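PDB 2WB7: PT26-6P from Thermococcus sp., which is of unknown function but is encoded by a mobile genetic element of Euryarchaea and combines immunoglobulin-like domains with a helical domain. Local coordinates for residues P239-Q244 with H484-D489; S382-T387 with K507-K512. All blocks are in the same frame, centred on the assembly; numbering follows the deposited sequence.

Interaction 1 of 2, residues P239-Q244 with H484-D489; sequences PIKFLQ and HEMAGD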
ATOM      1  N   PRO A 239       4.400   7.865  22.935  1.00 32.21           N
ATOM      2  CA  PRO A 239       3.738   7.841  24.228  1.00 32.56           C
ATOM      3  C   PRO A 239       2.993   9.142  24.540  1.00 32.96           C
ATOM      4  O   PRO A 239       3.377  10.200  24.074  1.00 32.98           O
ATOM      5  CB  PRO A 239       4.906   7.642  25.200  1.00 32.75           C
ATOM      6  CG  PRO A 239       5.897   6.831  24.406  1.00 32.66           C
ATOM      7  CD  PRO A 239       5.796   7.402  23.012  1.00 32.39           C
ATOM      8  N   ILE A 240       1.938   9.062  25.345  1.00 33.69           N
ATOM      9  CA  ILE A 240       1.081  10.225  25.592  1.00 34.02           C
ATOM     10  C   ILE A 240       1.796  11.436  26.186  1.00 34.84           C
ATOM     11  O   ILE A 240       1.287  12.556  26.106  1.00 34.71           O
ATOM     12  CB  ILE A 240      -0.150   9.880  26.480  1.00 33.53           C
ATOM     13  CG1 ILE A 240       0.308   9.452  27.874  1.00 33.11           C
ATOM     14  CG2 ILE A 240      -1.000   8.828  25.806  1.00 32.83           C
ATOM     15  CD1 ILE A 240      -0.811   9.111  28.822  1.00 32.67           C
ATOM     16  N   LYS A 241       2.957  11.239  26.802  1.00 35.96           N
ATOM     17  CA  LYS A 241       3.647  12.396  27.372  1.00 36.98           C
ATOM     18  C   LYS A 241       3.924  13.460  26.313  1.00 38.16           C
ATOM     19  O   LYS A 241       4.070  14.630  26.638  1.00 38.18           O
ATOM     20  CB  LYS A 241       4.939  12.018  28.103  1.00 36.37           C
ATOM     21  CG  LYS A 241       6.078  11.624  27.206  1.00 36.01           C
ATOM     22  CD  LYS A 241       7.359  12.286  27.649  1.00 34.39           C
ATOM     23  CE  LYS A 241       8.069  12.889  26.458  1.00 34.35           C
ATOM     24  NZ  LYS A 241       8.918  14.034  26.863  1.00 33.25           N
ATOM     25  N   PHE A 242       3.958  13.059  25.045  1.00 39.98           N
ATOM     26  CA  PHE A 242       4.372  13.967  23.983  1.00 41.97           C
ATOM     27  C   PHE A 242       3.278  14.939  23.597  1.00 43.67           C
ATOM     28  O   PHE A 242       3.449  15.726  22.688  1.00 44.07           O
ATOM     29  CB  PHE A 242       4.876  13.199  22.761  1.00 41.52           C
ATOM     30  CG  PHE A 242       6.240  12.607  22.947  1.00 40.77           C
ATOM     31  CD1 PHE A 242       6.390  11.285  23.330  1.00 39.11           C
ATOM     32  CD2 PHE A 242       7.376  13.376  22.750  1.00 40.79           C
ATOM     33  CE1 PHE A 242       7.644  10.732  23.503  1.00 38.42           C
ATOM     34  CE2 PHE A 242       8.650  12.826  22.932  1.00 40.28           C
ATOM     35  CZ  PHE A 242       8.780  11.500  23.305  1.00 38.84           C
ATOM     36  N   LEU A 243       2.163  14.890  24.313  1.00 46.18           N
ATOM     37  CA  LEU A 243       1.070  15.825  24.098  1.00 48.73           C
ATOM     38  C   LEU A 243       1.408  17.213  24.638  1.00 51.16           C
ATOM     39  O   LEU A 243       0.987  18.212  24.068  1.00 51.83           O
ATOM     40  CB  LEU A 243      -0.210  15.318  24.763  1.00 48.35           C
ATOM     41  CG  LEU A 243      -1.120  14.396  23.957  1.00 47.45           C
ATOM     42  CD1 LEU A 243      -2.331  13.998  24.791  1.00 45.22           C
ATOM     43  CD2 LEU A 243      -1.541  15.070  22.650  1.00 45.65           C
ATOM     44  N   GLN A 244       2.148  17.281  25.741  1.00 53.90           N
ATOM     45  CA  GLN A 244       2.597  18.571  26.271  1.00 56.56           C
ATOM     46  C   GLN A 244       4.006  18.929  25.787  1.00 57.74           C
ATOM     47  O   GLN A 244       4.758  19.606  26.490  1.00 58.36           O
ATOM     48  CB  GLN A 244       2.561  18.600  27.809  1.00 56.87           C
ATOM     49  CG  GLN A 244       1.183  18.379  28.431  1.00 59.44           C
ATOM     50  CD  GLN A 244       1.041  17.004  29.074  1.00 62.31           C
ATOM     51  OE1 GLN A 244       2.038  16.304  29.309  1.00 63.60           O
ATOM     52  NE2 GLN A 244      -0.200  16.610  29.370  1.00 62.42           N
ATOM     53  N   HIS A 484      10.395   1.653  30.089  1.00 32.08           N
ATOM     54  CA  HIS A 484       9.636   0.508  30.588  1.00 31.83           C
ATOM     55  C   HIS A 484       8.202   0.927  30.888  1.00 31.60           C
ATOM     56  O   HIS A 484       7.273   0.202  30.550  1.00 31.88           O
ATOM     57  CB  HIS A 484      10.274  -0.150  31.828  1.00 31.96           C
ATOM     58  CG  HIS A 484      11.395  -1.097  31.514  1.00 32.88           C
ATOM     59  ND1 HIS A 484      11.298  -2.077  30.546  1.00 34.26           N
ATOM     60  CD2 HIS A 484      12.634  -1.222  32.047  1.00 32.73           C
ATOM     61  CE1 HIS A 484      12.432  -2.755  30.489  1.00 34.06           C
ATOM     62  NE2 HIS A 484      13.263  -2.247  31.382  1.00 33.99           N
ATOM     63  N   GLU A 485       8.003   2.088  31.511  1.00 31.25           N
ATOM     64  CA  GLU A 485       6.633   2.527  31.772  1.00 31.29           C
ATOM     65  C   GLU A 485       5.863   2.770  30.473  1.00 30.98           C
ATOM     66  O   GLU A 485       4.662   2.491  30.390  1.00 30.97           O
ATOM     67  CB  GLU A 485       6.555   3.776  32.651  1.00 31.16           C
ATOM     68  CG  GLU A 485       5.143   3.956  33.186  1.00 31.92           C
ATOM     69  CD  GLU A 485       4.747   5.406  33.518  1.00 32.00           C
ATOM     70  OE1 GLU A 485       5.627   6.290  33.523  1.00 29.11           O
ATOM     71  OE2 GLU A 485       3.530   5.637  33.782  1.00 31.57           O
HETATM   72  N   MSE A 486       6.564   3.295  29.469  1.00 30.38           N
HETATM   73  CA  MSE A 486       5.978   3.552  28.158  1.00 29.68           C
HETATM   74  C   MSE A 486       5.562   2.250  27.478  1.00 29.53           C
HETATM   75  O   MSE A 486       4.472   2.154  26.891  1.00 29.46           O
HETATM   76  CB  MSE A 486       6.981   4.300  27.297  1.00 29.62           C
HETATM   77  CG  MSE A 486       7.186   5.760  27.704  1.00 30.32           C
HETATM   78 SE   MSE A 486       8.830   6.463  26.897  1.00 31.39          SE
HETATM   79  CE  MSE A 486       8.596   8.385  27.085  1.00 31.21           C
ATOM     80  N   ALA A 487       6.440   1.247  27.574  1.00 29.01           N
ATOM     81  CA  ALA A 487       6.184  -0.097  27.074  1.00 27.97           C
ATOM     82  C   ALA A 487       4.949  -0.711  27.739  1.00 27.76           C
ATOM     83  O   ALA A 487       4.036  -1.184  27.072  1.00 27.63           O
ATOM     84  CB  ALA A 487       7.388  -0.944  27.310  1.00 27.51           C
ATOM     85  N   GLY A 488       4.908  -0.667  29.061  1.00 27.89           N
ATOM     86  CA  GLY A 488       3.763  -1.149  29.804  1.00 27.86           C
ATOM     87  C   GLY A 488       2.500  -0.425  29.409  1.00 28.48           C
ATOM     88  O   GLY A 488       1.438  -1.046  29.268  1.00 28.19           O
ATOM     89  N   ASP A 489       2.600   0.889  29.226  1.00 29.05           N
ATOM     90  CA  ASP A 489       1.443   1.671  28.768  1.00 29.78           C
ATOM     91  C   ASP A 489       0.920   1.172  27.421  1.00 29.79           C
ATOM     92  O   ASP A 489      -0.291   1.085  27.203  1.00 29.85           O
ATOM     93  CB  ASP A 489       1.757   3.166  28.726  1.00 29.68           C
ATOM     94  CG  ASP A 489       1.844   3.775  30.123  1.00 31.96           C
ATOM     95  OD1 ASP A 489       1.301   3.166  31.083  1.00 32.72           O
ATOM     96  OD2 ASP A 489       2.450   4.861  30.268  1.00 33.78           O
TER

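Interaction 2 of 2, residues S382-T387 with K507-K512; sequences SVLSNT and KIDAEK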
ATOM      1  N   SER A 382      -1.974   4.455  15.784  1.00 32.49           N
ATOM      2  CA  SER A 382      -2.683   3.887  16.911  1.00 32.58           C
ATOM      3  C   SER A 382      -3.146   5.036  17.794  1.00 32.19           C
ATOM      4  O   SER A 382      -2.391   5.986  18.038  1.00 31.97           O
ATOM      5  CB  SER A 382      -1.780   2.966  17.706  1.00 32.82           C
ATOM      6  OG  SER A 382      -2.414   2.619  18.925  1.00 34.37           O
ATOM      7  N   VAL A 383      -4.388   4.967  18.250  1.00 31.39           N
ATOM      8  CA  VAL A 383      -4.883   5.996  19.138  1.00 30.81           C
ATOM      9  C   VAL A 383      -4.823   5.487  20.560  1.00 30.78           C
ATOM     10  O   VAL A 383      -5.433   4.485  20.879  1.00 31.10           O
ATOM     11  CB  VAL A 383      -6.288   6.403  18.792  1.00 30.53           C
ATOM     12  CG1 VAL A 383      -6.753   7.439  19.779  1.00 29.59           C
ATOM     13  CG2 VAL A 383      -6.342   6.933  17.345  1.00 29.60           C
ATOM     14  N   LEU A 384      -4.054   6.158  21.401  1.00 31.06           N
ATOM     15  CA  LEU A 384      -3.860   5.719  22.785  1.00 31.50           C
ATOM     16  C   LEU A 384      -4.879   6.354  23.720  1.00 32.46           C
ATOM     17  O   LEU A 384      -5.448   7.410  23.416  1.00 32.59           O
ATOM     18  CB  LEU A 384      -2.454   6.076  23.270  1.00 30.89           C
ATOM     19  CG  LEU A 384      -1.307   5.515  22.441  1.00 29.19           C
ATOM     20  CD1 LEU A 384      -0.048   6.207  22.805  1.00 28.31           C
ATOM     21  CD2 LEU A 384      -1.168   4.037  22.665  1.00 28.08           C
ATOM     22  N   SER A 385      -5.101   5.714  24.865  1.00 33.68           N
ATOM     23  CA  SER A 385      -5.946   6.296  25.919  1.00 34.75           C
ATOM     24  C   SER A 385      -5.057   6.833  27.039  1.00 35.33           C
ATOM     25  O   SER A 385      -3.903   6.422  27.171  1.00 35.52           O
ATOM     26  CB  SER A 385      -6.908   5.248  26.470  1.00 34.56           C
ATOM     27  OG  SER A 385      -6.200   4.266  27.208  1.00 35.82           O
ATOM     28  N   ASN A 386      -5.580   7.748  27.848  1.00 36.09           N
ATOM     29  CA  ASN A 386      -4.782   8.293  28.939  1.00 36.79           C
ATOM     30  C   ASN A 386      -4.457   7.245  30.001  1.00 36.95           C
ATOM     31  O   ASN A 386      -5.342   6.744  30.672  1.00 37.25           O
ATOM     32  CB  ASN A 386      -5.457   9.509  29.583  1.00 36.87           C
ATOM     33  CG  ASN A 386      -4.570  10.163  30.649  1.00 37.87           C
ATOM     34  OD1 ASN A 386      -3.485   9.656  30.966  1.00 38.31           O
ATOM     35  ND2 ASN A 386      -5.026  11.284  31.201  1.00 37.89           N
ATOM     36  N   THR A 387      -3.184   6.921  30.156  1.00 37.26           N
ATOM     37  CA  THR A 387      -2.779   5.942  31.151  1.00 37.86           C
ATOM     38  C   THR A 387      -2.179   6.552  32.433  1.00 38.21           C
ATOM     39  O   THR A 387      -1.794   5.820  33.347  1.00 38.86           O
ATOM     40  CB  THR A 387      -1.810   4.914  30.551  1.00 37.76           C
ATOM     41  OG1 THR A 387      -0.843   5.589  29.731  1.00 38.38           O
ATOM     42  CG2 THR A 387      -2.573   3.948  29.686  1.00 37.52           C
ATOM     43  N   LYS A 507      -2.082  -5.106  17.744  1.00 33.02           N
ATOM     44  CA  LYS A 507      -0.791  -5.663  17.367  1.00 32.89           C
ATOM     45  C   LYS A 507       0.233  -4.566  17.131  1.00 32.30           C
ATOM     46  O   LYS A 507       1.434  -4.746  17.333  1.00 31.37           O
ATOM     47  CB  LYS A 507      -0.930  -6.556  16.138  1.00 33.33           C
ATOM     48  CG  LYS A 507      -1.719  -7.827  16.389  1.00 35.28           C
ATOM     49  CD  LYS A 507      -1.892  -8.618  15.087  1.00 39.43           C
ATOM     50  CE  LYS A 507      -1.839 -10.125  15.345  1.00 41.71           C
ATOM     51  NZ  LYS A 507      -1.989 -10.895  14.074  1.00 43.47           N
ATOM     52  N   ILE A 508      -0.247  -3.412  16.706  1.00 32.29           N
ATOM     53  CA  ILE A 508       0.644  -2.271  16.583  1.00 32.67           C
ATOM     54  C   ILE A 508       1.146  -1.835  17.971  1.00 33.29           C
ATOM     55  O   ILE A 508       2.364  -1.733  18.221  1.00 33.53           O
ATOM     56  CB  ILE A 508      -0.041  -1.098  15.878  1.00 32.46           C
ATOM     57  CG1 ILE A 508      -0.256  -1.426  14.390  1.00 31.24           C
ATOM     58  CG2 ILE A 508       0.790   0.139  16.049  1.00 31.54           C
ATOM     59  CD1 ILE A 508      -1.328  -0.615  13.712  1.00 28.41           C
ATOM     60  N   ASP A 509       0.207  -1.598  18.884  1.00 33.49           N
ATOM     61  CA  ASP A 509       0.583  -1.252  20.243  1.00 33.37           C
ATOM     62  C   ASP A 509       1.592  -2.269  20.795  1.00 33.26           C
ATOM     63  O   ASP A 509       2.634  -1.877  21.316  1.00 33.31           O
ATOM     64  CB  ASP A 509      -0.659  -1.131  21.125  1.00 33.30           C
ATOM     65  CG  ASP A 509      -1.498   0.085  20.777  1.00 33.51           C
ATOM     66  OD1 ASP A 509      -0.899   1.081  20.318  1.00 33.52           O
ATOM     67  OD2 ASP A 509      -2.740   0.052  20.966  1.00 32.09           O
ATOM     68  N   ALA A 510       1.302  -3.562  20.645  1.00 33.11           N
ATOM     69  CA  ALA A 510       2.163  -4.602  21.207  1.00 33.24           C
ATOM     70  C   ALA A 510       3.549  -4.556  20.612  1.00 33.47           C
ATOM     71  O   ALA A 510       4.531  -4.784  21.310  1.00 33.69           O
ATOM     72  CB  ALA A 510       1.556  -5.978  21.030  1.00 33.37           C
ATOM     73  N   GLU A 511       3.635  -4.236  19.328  1.00 34.12           N
ATOM     74  CA  GLU A 511       4.932  -4.081  18.662  1.00 34.48           C
ATOM     75  C   GLU A 511       5.723  -2.885  19.187  1.00 34.36           C
ATOM     76  O   GLU A 511       6.951  -2.957  19.369  1.00 34.08           O
ATOM     77  CB  GLU A 511       4.738  -3.936  17.166  1.00 34.97           C
ATOM     78  CG  GLU A 511       5.915  -3.284  16.453  1.00 38.08           C
ATOM     79  CD  GLU A 511       7.156  -4.165  16.449  1.00 42.19           C
ATOM     80  OE1 GLU A 511       7.001  -5.411  16.511  1.00 43.32           O
ATOM     81  OE2 GLU A 511       8.280  -3.608  16.398  1.00 43.42           O
ATOM     82  N   LYS A 512       5.024  -1.772  19.406  1.00 34.31           N
ATOM     83  CA  LYS A 512       5.656  -0.594  20.005  1.00 34.20           C
ATOM     84  C   LYS A 512       6.184  -0.945  21.377  1.00 33.84           C
ATOM     85  O   LYS A 512       7.274  -0.523  21.754  1.00 33.65           O
ATOM     86  CB  LYS A 512       4.666   0.559  20.142  1.00 34.65           C
ATOM     87  CG  LYS A 512       4.184   1.110  18.822  1.00 35.76           C
ATOM     88  CD  LYS A 512       5.361   1.357  17.889  1.00 37.92           C
ATOM     89  CE  LYS A 512       5.995   2.719  18.129  1.00 38.39           C
ATOM     90  NZ  LYS A 512       7.172   2.929  17.221  1.00 38.87           N
TER

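Interaction 1 of 2, residues P239-Q244 with H484-D489
Pro239 and Met486 join a short 3-10 turn, residues 240-243 in the long loop between strands 221-222 and 253-261, to helix 471-499 of the C-terminal helical domain. The join is an apolar one, a loop turn docked on a helix flank, and Met486 carries the helix side of it alone. This residue is a selenomethionine. Its CG stands beside the backbone N (chi1 -72°) and the chain runs extended beyond, so that it reaches away from the helix to the turn. Pro239 lies across this chain at about a right angle: its CG meets Met486 CG at 3.7 Å and Met486 SE at 3.9 Å, and the two residues also share Tyr516 of helix 503-523 as a neighbour. Farther out, the terminal methyl CE of Met486 comes to 4.1 Å from both CG and CD of Lys241. The same methyl approaches Phe242 CE1 obliquely at 4.4 Å. The turn is closed by a backbone bond from Phe242 N to Pro239 O, and that oxygen also lies in the plane of the Phe242 ring, at its edge. Lys241 bends at chi2 and chi3 and sends its ammonium group away from the helix segment, to salt bridges with Asp393 and Asp7. On the way, Lys241 CE passes 3.4 Å above the plane of the Phe242 ring, over its centre.

Interaction 2 of 2, residues S382-T387 with K507-K512
The polar part of the contact is one hydrogen bond between side chains, from Ser382 OG to Asp509 OD1, 2.6 Å long. It reaches the carboxylate on the syn side, with the donor 22° out of the carboxylate plane. Ser382 holds its hydroxyl opposite its own backbone N (chi1 170°), which carries OG out from the loop toward helix 503-523. The other carboxylate oxygen of this buried group, OD2, forms a salt bridge with Lys497 of helix 471-499, whose NZ also bonds to Val383 O and so ties the lysine to both segments; its charge would be expected to favour an ionised Asp509.

Carbon packing borders this polar centre. Leu384 and Asp509 run alongside each other, pointing in opposite senses, and the methyl CD2 of Leu384 lies 3.8 Å from the carboxylate oxygen OD1 of Asp509. One residue earlier on the helix, the methyl CG2 of Ile508 touches Ser382 CB at 4.2 Å.

Beyond these pairs, the loop is held from two sides, by a bond from Ser385 N to Asn493 OD1 of the helical domain and by backbone bonds of Leu384 with His276 and Leu278 of the second immunoglobulin-like domain. The contact thus sits at the junction of these two domains, where the chain leaves strand 370-379 of the eight-stranded antiparallel sheet for helix 393-404.

How the interactions relate
Both contacts are buried and lie with their centres about 10 Å apart, where loops from the beta-rich part of the chain meet the helical domain. They use consecutive helices, 471-499 in interaction 1 and 503-523 in interaction 2. Their chemistry differs: interaction 1 is apolar, centred on one long selenomethionine chain, whereas interaction 2 is built round a carboxylate. The two loops meet where Ile240 CD1 packs against Thr387 N at 3.5 Å, and Thr387 OG1 also packs against helix 471-499, 3.3 Å from Asp489 CG. Helix 471-499 is common to both sites, since it supplies Met486 to one and Lys497 to the other.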